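Predicted ATPase involved in replication control, Cdc46/Mcm family (Methanopyrus kandleri AV19, PDB 3F8T) probably binds ATP and single-stranded DNA and may act as, or alongside, a helicase in DNA replication. Local coordinates at residues 35-39 with 40-44; 435-439 with 440-444. The protein carries 2 engineered substitutions. One frame throughout, in Å; residues are numbered along the deposited sequence.

In the fold
Both contacts are local, each made within ten consecutive residues where a helix gives way to what follows, yet they sit about 79 Å apart between centres, on opposite sides of the chain's centre. Interaction 1 joins helix 30-37 to helix 40-47 in the N-terminal domain and is partly buried: I36, T39 and F42 lie inside, and a threonine cap and a glutamine amide serve the backbone at the break. Interaction 2 ends helix 417-439 in the AAA-lid domain and is a surface contact with no buried residue. There, backbone bonds and the positive-phi glycine G441 make the turn, while the flanking side chains of R437, L442 and M440 pack alongside.

Interaction 1: 35-39 with 40-44; sequences EIVRT and ESFQR
T39 and F42 meet where helix 30-37 gives way to helix 40-47, and hydrogen bonds from side chain to backbone carry the junction. OG1 of T39, placed between the backbone N and the carbonyl carbon (chi1 60°), gives its proton to I36 O at 2.6 Å, approaching nearly along the C=O axis at 161°. T39 N also donates to I36 O, so two donors hold this carbonyl in the last part of the first helix. The same OG1 accepts a weak bond from F42 N at 3.4 Å, which makes T39 the N-cap of the second helix. Farther round, Q43 folds back at chi2 (-65°) and sends NE2 to V37 O at 2.7 Å; the acceptor lies close to the amide plane of Q43, while the donor is tilted from the carbonyl plane of V37. Q43 N donates to T39 O at 3.1 Å, a nearly straight backbone bond within the first turn.

Apolar packing is carried by the F42 ring. With CG anti to the backbone N, the ring reaches back over the preceding helix, where CG2 of I36 stands 3.9 Å from F42 CD1 and CG2 of V37 stands 3.7 Å from F42 CE2. The other methyl of V37, CG1, faces NE2 of Q43 at 3.2 Å, so the two branches of one valine serve the ring and the amide separately. L81 of helix 74-88 touches both I36 and F42, placing this packing against that helix. S41 turns its OG to E61 and to the backbone N of D58.

The threonine N-cap, bonded back to I36 O, marks a tight helix-to-helix junction between helices 30-37 and 40-47 of the N-terminal MCM domain.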
ATOM      1  N   GLU A  35     -19.551  33.101  17.625  1.00 24.23           N
ATOM      2  CA  GLU A  35     -18.189  33.100  17.079  1.00 24.99           C
ATOM      3  C   GLU A  35     -18.081  32.257  15.803  1.00 24.34           C
ATOM      4  O   GLU A  35     -17.345  32.621  14.873  1.00 23.66           O
ATOM      5  CB  GLU A  35     -17.171  32.696  18.141  1.00 25.75           C
ATOM      6  CG  GLU A  35     -17.047  33.780  19.213  1.00 28.91           C
ATOM      7  CD  GLU A  35     -16.160  33.391  20.377  1.00 36.22           C
ATOM      8  OE1 GLU A  35     -15.138  32.682  20.165  1.00 37.79           O
ATOM      9  OE2 GLU A  35     -16.485  33.805  21.518  1.00 38.18           O
ATOM     10  N   ILE A  36     -18.847  31.166  15.745  1.00 23.61           N
ATOM     11  CA  ILE A  36     -18.888  30.313  14.542  1.00 23.72           C
ATOM     12  C   ILE A  36     -19.410  31.060  13.309  1.00 24.16           C
ATOM     13  O   ILE A  36     -18.786  31.038  12.241  1.00 25.47           O
ATOM     14  CB  ILE A  36     -19.715  29.011  14.779  1.00 23.70           C
ATOM     15  CG1 ILE A  36     -18.955  28.068  15.734  1.00 23.68           C
ATOM     16  CG2 ILE A  36     -20.016  28.319  13.433  1.00 22.20           C
ATOM     17  CD1 ILE A  36     -19.766  26.822  16.223  1.00 22.83           C
ATOM     18  N   VAL A  37     -20.547  31.724  13.460  1.00 24.65           N
ATOM     19  CA  VAL A  37     -21.192  32.430  12.361  1.00 26.30           C
ATOM     20  C   VAL A  37     -20.390  33.646  11.872  1.00 26.44           C
ATOM     21  O   VAL A  37     -20.527  34.065  10.722  1.00 26.60           O
ATOM     22  CB  VAL A  37     -22.645  32.816  12.757  1.00 26.57           C
ATOM     23  CG1 VAL A  37     -23.255  33.748  11.757  1.00 29.32           C
ATOM     24  CG2 VAL A  37     -23.478  31.548  12.883  1.00 26.71           C
ATOM     25  N   ARG A  38     -19.549  34.198  12.743  1.00 26.20           N
ATOM     26  CA  ARG A  38     -18.685  35.318  12.377  1.00 27.00           C
ATOM     27  C   ARG A  38     -17.502  34.924  11.484  1.00 27.05           C
ATOM     28  O   ARG A  38     -16.876  35.794  10.873  1.00 27.34           O
ATOM     29  CB  ARG A  38     -18.147  36.015  13.630  1.00 27.14           C
ATOM     30  CG  ARG A  38     -19.106  36.933  14.364  1.00 29.33           C
ATOM     31  CD  ARG A  38     -18.369  37.416  15.600  1.00 31.07           C
ATOM     32  NE  ARG A  38     -19.139  38.239  16.533  1.00 34.84           N
ATOM     33  CZ  ARG A  38     -18.860  38.318  17.837  1.00 36.26           C
ATOM     34  NH1 ARG A  38     -17.865  37.604  18.350  1.00 36.06           N
ATOM     35  NH2 ARG A  38     -19.587  39.083  18.643  1.00 37.21           N
ATOM     36  N   THR A  39     -17.181  33.630  11.422  1.00 27.12           N
ATOM     37  CA  THR A  39     -16.027  33.170  10.652  1.00 27.11           C
ATOM     38  C   THR A  39     -16.224  33.390   9.154  1.00 28.04           C
ATOM     39  O   THR A  39     -17.357  33.321   8.649  1.00 27.99           O
ATOM     40  CB  THR A  39     -15.697  31.675  10.906  1.00 27.06           C
ATOM     41  OG1 THR A  39     -16.813  30.860  10.541  1.00 24.62           O
ATOM     42  CG2 THR A  39     -15.339  31.428  12.372  1.00 26.13           C
ATOM     43  N   GLU A  40     -15.123  33.649   8.446  1.00 28.99           N
ATOM     44  CA  GLU A  40     -15.185  33.848   6.992  1.00 30.75           C
ATOM     45  C   GLU A  40     -15.676  32.589   6.288  1.00 30.74           C
ATOM     46  O   GLU A  40     -16.553  32.674   5.432  1.00 31.31           O
ATOM     47  CB  GLU A  40     -13.842  34.299   6.405  1.00 31.50           C
ATOM     48  CG  GLU A  40     -14.012  35.294   5.254  1.00 35.51           C
ATOM     49  CD  GLU A  40     -12.847  35.298   4.268  1.00 41.35           C
ATOM     50  OE1 GLU A  40     -11.685  35.068   4.691  1.00 44.40           O
ATOM     51  OE2 GLU A  40     -13.098  35.527   3.057  1.00 42.87           O
ATOM     52  N   SER A  41     -15.135  31.432   6.681  1.00 31.02           N
ATOM     53  CA  SER A  41     -15.528  30.120   6.126  1.00 31.03           C
ATOM     54  C   SER A  41     -17.038  29.947   6.147  1.00 30.90           C
ATOM     55  O   SER A  41     -17.655  29.592   5.137  1.00 30.58           O
ATOM     56  CB  SER A  41     -14.877  28.971   6.914  1.00 30.67           C
ATOM     57  OG  SER A  41     -15.129  29.071   8.324  1.00 31.78           O
ATOM     58  N   PHE A  42     -17.623  30.228   7.305  1.00 30.37           N
ATOM     59  CA  PHE A  42     -19.046  30.044   7.510  1.00 30.79           C
ATOM     60  C   PHE A  42     -19.894  31.001   6.693  1.00 31.52           C
ATOM     61  O   PHE A  42     -20.829  30.561   6.027  1.00 29.98           O
ATOM     62  CB  PHE A  42     -19.420  30.171   8.988  1.00 30.20           C
ATOM     63  CG  PHE A  42     -20.802  29.693   9.289  1.00 30.39           C
ATOM     64  CD1 PHE A  42     -21.029  28.363   9.616  1.00 30.81           C
ATOM     65  CD2 PHE A  42     -21.877  30.560   9.226  1.00 30.77           C
ATOM     66  CE1 PHE A  42     -22.311  27.908   9.895  1.00 31.61           C
ATOM     67  CE2 PHE A  42     -23.161  30.113   9.499  1.00 32.45           C
ATOM     68  CZ  PHE A  42     -23.374  28.784   9.827  1.00 30.91           C
ATOM     69  N   GLN A  43     -19.585  32.298   6.780  1.00 32.68           N
ATOM     70  CA  GLN A  43     -20.335  33.336   6.060  1.00 34.80           C
ATOM     71  C   GLN A  43     -20.336  33.131   4.541  1.00 35.36           C
ATOM     72  O   GLN A  43     -21.379  33.272   3.908  1.00 35.35           O
ATOM     73  CB  GLN A  43     -19.817  34.740   6.393  1.00 35.16           C
ATOM     74  CG  GLN A  43     -20.252  35.286   7.757  1.00 38.19           C
ATOM     75  CD  GLN A  43     -21.762  35.523   7.881  1.00 42.42           C
ATOM     76  OE1 GLN A  43     -22.379  36.195   7.047  1.00 44.71           O
ATOM     77  NE2 GLN A  43     -22.357  34.989   8.946  1.00 43.26           N
ATOM     78  N   ARG A  44     -19.171  32.805   3.977  1.00 36.40           N
ATOM     79  CA  ARG A  44     -19.017  32.588   2.525  1.00 38.10           C
ATOM     80  C   ARG A  44     -19.784  31.369   2.033  1.00 38.40           C
ATOM     81  O   ARG A  44     -20.499  31.449   1.023  1.00 38.10           O
ATOM     82  CB  ARG A  44     -17.544  32.471   2.111  1.00 38.27           C
ATOM     83  CG  ARG A  44     -16.667  33.695   2.396  1.00 41.90           C
ATOM     84  CD  ARG A  44     -17.401  35.037   2.261  1.00 47.14           C
ATOM     85  NE  ARG A  44     -17.440  35.543   0.886  1.00 50.84           N
ATOM     86  CZ  ARG A  44     -18.550  35.742   0.173  1.00 51.59           C
ATOM     87  NH1 ARG A  44     -19.751  35.481   0.686  1.00 52.83           N
ATOM     88  NH2 ARG A  44     -18.457  36.208  -1.063  1.00 52.35           N
TER

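Interaction 2: 435-439 with 440-444; sequences EERLG and MGLPT
R437 lays its guanidinium beneath L442, whose CD1 stands 3.9 Å above the plane, offset toward the rim. The two side chains cross at about a right angle. A bend at chi3 (53°) turns the arginine, extended at chi2, past T444, with CG2 of T444 3.5 Å from R437 CB and T444 CB at the guanidinium edge. With an alanine here, L442 and T444 would probably lose the guanidinium and aliphatic surface they lie against, and a gap would open beside the turn.

On the flank of the helix, M440 crosses E436 obliquely, its SD 3.7 Å from E436 O and its CE lying alongside the glutamate chain from CB to the carboxylate, with E436 OE2 nearest to M440 CE at 3.2 Å. E436 has the like charge of E432 close by, one turn earlier in the helix.

The backbone makes the turn itself. M440 N keeps the last regular helical bond, to E436 O at 3.0 Å in the carbonyl plane. L442 N then donates to R437 O at 2.9 Å, and G441 N reaches L438 O at 2.9 Å from well above the carbonyl plane. With its positive phi (84°), G441 completes a Schellman motif; a side chain at that position would jam against the preceding carbonyl oxygen.

This cap closes the long helix 417-439 at the surface of the AAA-lid domain, and the chain beyond it passes through P443 and T444 toward helix 449-465.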
ATOM      1  N   GLU A 435      21.670 -19.775 -27.075  1.00 32.70           N
ATOM      2  CA  GLU A 435      21.650 -20.510 -28.342  1.00 34.15           C
ATOM      3  C   GLU A 435      22.900 -21.344 -28.514  1.00 33.84           C
ATOM      4  O   GLU A 435      22.826 -22.536 -28.822  1.00 33.71           O
ATOM      5  CB  GLU A 435      21.433 -19.574 -29.529  1.00 34.77           C
ATOM      6  CG  GLU A 435      19.967 -19.235 -29.721  1.00 38.04           C
ATOM      7  CD  GLU A 435      19.058 -20.414 -29.356  1.00 41.89           C
ATOM      8  OE1 GLU A 435      18.951 -21.366 -30.168  1.00 43.01           O
ATOM      9  OE2 GLU A 435      18.462 -20.390 -28.248  1.00 43.98           O
ATOM     10  N   GLU A 436      24.041 -20.721 -28.256  1.00 33.64           N
ATOM     11  CA  GLU A 436      25.309 -21.410 -28.347  1.00 34.10           C
ATOM     12  C   GLU A 436      25.389 -22.593 -27.382  1.00 33.15           C
ATOM     13  O   GLU A 436      25.722 -23.710 -27.798  1.00 33.08           O
ATOM     14  CB  GLU A 436      26.471 -20.442 -28.144  1.00 34.38           C
ATOM     15  CG  GLU A 436      27.442 -20.479 -29.308  1.00 38.78           C
ATOM     16  CD  GLU A 436      28.837 -20.031 -28.937  1.00 43.99           C
ATOM     17  OE1 GLU A 436      28.981 -18.908 -28.402  1.00 46.12           O
ATOM     18  OE2 GLU A 436      29.790 -20.805 -29.191  1.00 46.36           O
ATOM     19  N   ARG A 437      25.071 -22.359 -26.109  1.00 31.85           N
ATOM     20  CA  ARG A 437      25.038 -23.432 -25.107  1.00 30.96           C
ATOM     21  C   ARG A 437      24.085 -24.578 -25.452  1.00 31.19           C
ATOM     22  O   ARG A 437      24.406 -25.748 -25.237  1.00 30.69           O
ATOM     23  CB  ARG A 437      24.701 -22.882 -23.725  1.00 31.03           C
ATOM     24  CG  ARG A 437      25.787 -21.994 -23.115  1.00 29.96           C
ATOM     25  CD  ARG A 437      25.367 -21.471 -21.743  1.00 29.81           C
ATOM     26  NE  ARG A 437      24.965 -22.547 -20.843  1.00 29.00           N
ATOM     27  CZ  ARG A 437      25.761 -23.153 -19.967  1.00 29.95           C
ATOM     28  NH1 ARG A 437      27.041 -22.800 -19.842  1.00 31.50           N
ATOM     29  NH2 ARG A 437      25.270 -24.121 -19.210  1.00 30.75           N
ATOM     30  N   LEU A 438      22.910 -24.250 -25.979  1.00 31.07           N
ATOM     31  CA  LEU A 438      21.987 -25.295 -26.407  1.00 31.32           C
ATOM     32  C   LEU A 438      22.605 -26.065 -27.582  1.00 31.29           C
ATOM     33  O   LEU A 438      22.524 -27.287 -27.637  1.00 31.94           O
ATOM     34  CB  LEU A 438      20.613 -24.715 -26.766  1.00 31.45           C
ATOM     35  CG  LEU A 438      19.791 -24.170 -25.584  1.00 31.98           C
ATOM     36  CD1 LEU A 438      18.550 -23.432 -26.057  1.00 33.09           C
ATOM     37  CD2 LEU A 438      19.414 -25.243 -24.557  1.00 33.05           C
ATOM     38  N   GLY A 439      23.248 -25.344 -28.497  1.00 31.05           N
ATOM     39  CA  GLY A 439      23.973 -25.975 -29.606  1.00 31.56           C
ATOM     40  C   GLY A 439      25.046 -26.957 -29.159  1.00 31.00           C
ATOM     41  O   GLY A 439      25.303 -27.945 -29.848  1.00 31.20           O
ATOM     42  N   MET A 440      25.645 -26.696 -27.995  1.00 30.46           N
ATOM     43  CA  MET A 440      26.676 -27.552 -27.399  1.00 30.66           C
ATOM     44  C   MET A 440      26.087 -28.730 -26.609  1.00 30.11           C
ATOM     45  O   MET A 440      26.815 -29.632 -26.178  1.00 29.75           O
ATOM     46  CB  MET A 440      27.603 -26.729 -26.479  1.00 30.56           C
ATOM     47  CG  MET A 440      28.281 -25.517 -27.136  1.00 30.58           C
ATOM     48  SD  MET A 440      28.887 -24.268 -25.956  1.00 32.77           S
ATOM     49  CE  MET A 440      28.713 -22.776 -26.899  1.00 33.42           C
ATOM     50  N   GLY A 441      24.769 -28.723 -26.419  1.00 29.57           N
ATOM     51  CA  GLY A 441      24.103 -29.757 -25.631  1.00 29.93           C
ATOM     52  C   GLY A 441      24.101 -29.510 -24.138  1.00 29.91           C
ATOM     53  O   GLY A 441      23.995 -30.448 -23.344  1.00 29.79           O
ATOM     54  N   LEU A 442      24.229 -28.247 -23.742  1.00 30.20           N
ATOM     55  CA  LEU A 442      24.259 -27.900 -22.326  1.00 30.49           C
ATOM     56  C   LEU A 442      22.895 -27.349 -21.902  1.00 30.80           C
ATOM     57  O   LEU A 442      22.463 -26.329 -22.431  1.00 30.51           O
ATOM     58  CB  LEU A 442      25.348 -26.856 -22.055  1.00 30.87           C
ATOM     59  CG  LEU A 442      26.787 -27.184 -22.450  1.00 30.46           C
ATOM     60  CD1 LEU A 442      27.682 -26.009 -22.112  1.00 30.86           C
ATOM     61  CD2 LEU A 442      27.258 -28.452 -21.744  1.00 30.24           C
ATOM     62  N   PRO A 443      22.207 -28.032 -20.960  1.00 31.31           N
ATOM     63  CA  PRO A 443      20.896 -27.553 -20.528  1.00 31.17           C
ATOM     64  C   PRO A 443      21.000 -26.163 -19.909  1.00 31.22           C
ATOM     65  O   PRO A 443      21.837 -25.921 -19.036  1.00 30.38           O
ATOM     66  CB  PRO A 443      20.459 -28.589 -19.485  1.00 31.78           C
ATOM     67  CG  PRO A 443      21.265 -29.802 -19.789  1.00 32.22           C
ATOM     68  CD  PRO A 443      22.583 -29.275 -20.261  1.00 31.22           C
ATOM     69  N   THR A 444      20.170 -25.252 -20.411  1.00 31.45           N
ATOM     70  CA  THR A 444      20.186 -23.865 -19.966  1.00 31.70           C
ATOM     71  C   THR A 444      18.780 -23.289 -20.019  1.00 31.21           C
ATOM     72  O   THR A 444      17.979 -23.656 -20.888  1.00 30.80           O
ATOM     73  CB  THR A 444      21.150 -22.980 -20.813  1.00 32.05           C
ATOM     74  OG1 THR A 444      20.469 -22.463 -21.960  1.00 35.65           O
ATOM     75  CG2 THR A 444      22.352 -23.753 -21.274  1.00 30.42           C
TER